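Local atomic coordinates of racemase (PDB entry 3NZG), a protein that is a putative racemase, a member of the enolase superfamily that binds magnesium in its barrel domain. Residues D207-Y212 and E233-E238. Sequence-based numbering, arbitrary orientation.
Sequences DMMVDY and ELYFAE. With MG (magnesium ion), chain Q.
The carbonyl oxygen F236 O is gripped twice, by V210 N at 3.2 Å and by a water that also meets Y212 OH. Two further backbone bonds, E238 N to V210 O at 2.9 Å and Y212 N to E238 O, continue the parallel ladder; near the start of strand 207-211, Y235 N bonds to M208 O. D211 and E238 each send one carboxylate oxygen to the same magnesium ion, D211 OD2 at 2.2 Å and E238 OE2 at 2.1 Å, while D211 OD1 accepts hydrogen bonds from L213 N and a metal-bound water. The carboxylate planes are 49° apart, and the metal probably offsets the repulsion between two like charges; E264 is a third carboxylate ligand, and K177 pairs with E238 OE1. On the same side of the strands, M209 bends at chi2 (74°) and serves two rings: its CG lies over a face of F236, 3.4 Å from the ring centroid, while CE sits over a face of Y235. Across the sheet, V210 CG2 touches L234 CD1 at 3.7 Å and Y212 CE2 packs on A237 CB, with helices 188-202 and 219-228 covering this side. Strands 207-211 and 237-238, parallel neighbours joined through helix 219-228, form a beta-alpha-beta crossover of the enolase-superfamily barrel, whose C-terminal strand ends carry the acidic magnesium site.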
loop_
_atom_site.group_PDB
_atom_site.type_symbol
_atom_site.label_atom_id
_atom_site.label_comp_id
_atom_site.label_asym_id
_atom_site.label_seq_id
_atom_site.Cartn_x
_atom_site.Cartn_y
_atom_site.Cartn_z
ATOM N N ASP D 207 14.841 4.603 35.605
ATOM C CA ASP D 207 13.872 4.137 34.622
ATOM C C ASP D 207 13.143 2.917 35.149
ATOM O O ASP D 207 13.732 2.067 35.821
ATOM C CB ASP D 207 14.548 3.820 33.286
ATOM C CG ASP D 207 14.667 5.043 32.400
ATOM O OD1 ASP D 207 13.670 5.803 32.311
ATOM O OD2 ASP D 207 15.740 5.241 31.792
HETATM N N MSE D 208 11.851 2.847 34.856
HETATM C CA MSE D 208 11.038 1.739 35.319
HETATM C C MSE D 208 10.350 1.005 34.167
HETATM O O MSE D 208 9.573 1.595 33.413
HETATM C CB MSE D 208 9.978 2.249 36.301
HETATM C CG MSE D 208 9.379 1.169 37.197
HETATM SE SE MSE D 208 8.068 1.892 38.435
HETATM C CE MSE D 208 6.465 1.061 37.738
HETATM N N MSE D 209 10.665 -0.279 34.029
HETATM C CA MSE D 209 10.054 -1.123 33.003
HETATM C C MSE D 209 8.970 -1.925 33.709
HETATM O O MSE D 209 9.047 -2.146 34.916
HETATM C CB MSE D 209 11.080 -2.089 32.401
HETATM C CG MSE D 209 12.118 -1.451 31.510
HETATM SE SE MSE D 209 13.469 -0.430 32.462
HETATM C CE MSE D 209 14.796 -0.322 31.053
ATOM N N VAL D 210 7.952 -2.355 32.976
ATOM C CA VAL D 210 6.896 -3.139 33.594
ATOM C C VAL D 210 6.614 -4.414 32.814
ATOM O O VAL D 210 6.485 -4.397 31.586
ATOM C CB VAL D 210 5.578 -2.333 33.722
ATOM C CG1 VAL D 210 4.526 -3.173 34.436
ATOM C CG2 VAL D 210 5.823 -1.042 34.482
ATOM N N ASP D 211 6.537 -5.524 33.541
ATOM C CA ASP D 211 6.253 -6.827 32.948
ATOM C C ASP D 211 4.836 -7.189 33.389
ATOM O O ASP D 211 4.577 -7.355 34.585
ATOM C CB ASP D 211 7.249 -7.867 33.470
ATOM C CG ASP D 211 7.261 -9.135 32.644
ATOM O OD1 ASP D 211 6.176 -9.585 32.209
ATOM O OD2 ASP D 211 8.365 -9.688 32.440
ATOM N N TYR D 212 3.917 -7.306 32.437
ATOM C CA TYR D 212 2.535 -7.620 32.770
ATOM C C TYR D 212 2.230 -9.116 32.797
ATOM O O TYR D 212 1.098 -9.521 33.057
ATOM C CB TYR D 212 1.591 -6.886 31.805
ATOM C CG TYR D 212 1.687 -5.375 31.915
ATOM C CD1 TYR D 212 0.837 -4.660 32.751
ATOM C CD2 TYR D 212 2.661 -4.664 31.207
ATOM C CE1 TYR D 212 0.952 -3.273 32.884
ATOM C CE2 TYR D 212 2.784 -3.278 31.332
ATOM C CZ TYR D 212 1.926 -2.591 32.176
ATOM O OH TYR D 212 2.049 -1.232 32.323
ATOM N N GLU D 233 5.802 7.907 32.723
ATOM C CA GLU D 233 6.990 7.820 31.874
ATOM C C GLU D 233 7.710 6.474 31.973
ATOM O O GLU D 233 8.945 6.432 32.038
ATOM C CB GLU D 233 7.979 8.928 32.243
ATOM C CG GLU D 233 7.368 10.314 32.378
ATOM C CD GLU D 233 8.376 11.340 32.878
ATOM O OE1 GLU D 233 9.361 11.618 32.158
ATOM O OE2 GLU D 233 8.187 11.863 33.998
ATOM N N LEU D 234 6.955 5.378 31.994
ATOM C CA LEU D 234 7.559 4.048 32.075
ATOM C C LEU D 234 8.402 3.776 30.824
ATOM O O LEU D 234 8.058 4.233 29.732
ATOM C CB LEU D 234 6.462 2.991 32.217
ATOM C CG LEU D 234 5.468 3.226 33.365
ATOM C CD1 LEU D 234 4.405 2.142 33.343
ATOM C CD2 LEU D 234 6.204 3.224 34.705
ATOM N N TYR D 235 9.497 3.032 30.976
ATOM C CA TYR D 235 10.373 2.748 29.841
ATOM C C TYR D 235 9.690 1.866 28.793
ATOM O O TYR D 235 9.780 2.152 27.598
ATOM C CB TYR D 235 11.684 2.095 30.296
ATOM C CG TYR D 235 12.728 2.054 29.194
ATOM C CD1 TYR D 235 13.692 3.054 29.086
ATOM C CD2 TYR D 235 12.711 1.050 28.224
ATOM C CE1 TYR D 235 14.612 3.062 28.043
ATOM C CE2 TYR D 235 13.633 1.046 27.166
ATOM C CZ TYR D 235 14.580 2.057 27.082
ATOM O OH TYR D 235 15.493 2.081 26.048
ATOM N N PHE D 236 9.027 0.793 29.228
ATOM C CA PHE D 236 8.303 -0.079 28.298
ATOM C C PHE D 236 7.199 -0.919 28.944
ATOM O O PHE D 236 7.076 -0.979 30.173
ATOM C CB PHE D 236 9.268 -0.993 27.498
ATOM C CG PHE D 236 9.924 -2.097 28.306
ATOM C CD1 PHE D 236 9.176 -2.955 29.108
ATOM C CD2 PHE D 236 11.289 -2.312 28.212
ATOM C CE1 PHE D 236 9.773 -4.002 29.798
ATOM C CE2 PHE D 236 11.892 -3.367 28.905
ATOM C CZ PHE D 236 11.133 -4.211 29.696
ATOM N N ALA D 237 6.386 -1.547 28.094
ATOM C CA ALA D 237 5.294 -2.416 28.521
ATOM C C ALA D 237 5.588 -3.777 27.907
ATOM O O ALA D 237 5.526 -3.950 26.685
ATOM C CB ALA D 237 3.950 -1.882 28.019
ATOM N N GLU D 238 5.927 -4.734 28.765
ATOM C CA GLU D 238 6.273 -6.079 28.335
ATOM C C GLU D 238 5.179 -7.104 28.626
ATOM O O GLU D 238 4.461 -7.010 29.627
ATOM C CB GLU D 238 7.581 -6.507 29.028
ATOM C CG GLU D 238 7.988 -7.964 28.817
ATOM C CD GLU D 238 9.201 -8.370 29.661
ATOM O OE1 GLU D 238 10.045 -7.500 29.965
ATOM O OE2 GLU D 238 9.318 -9.566 30.001
HETATM MG MG MG Q . 8.960 -11.366 31.070
HETATM O O HOH W 1 11.186 4.917 32.883
HETATM O O HOH W 2 7.062 -11.711 30.900
HETATM O O HOH W 3 4.265 -0.141 30.984
#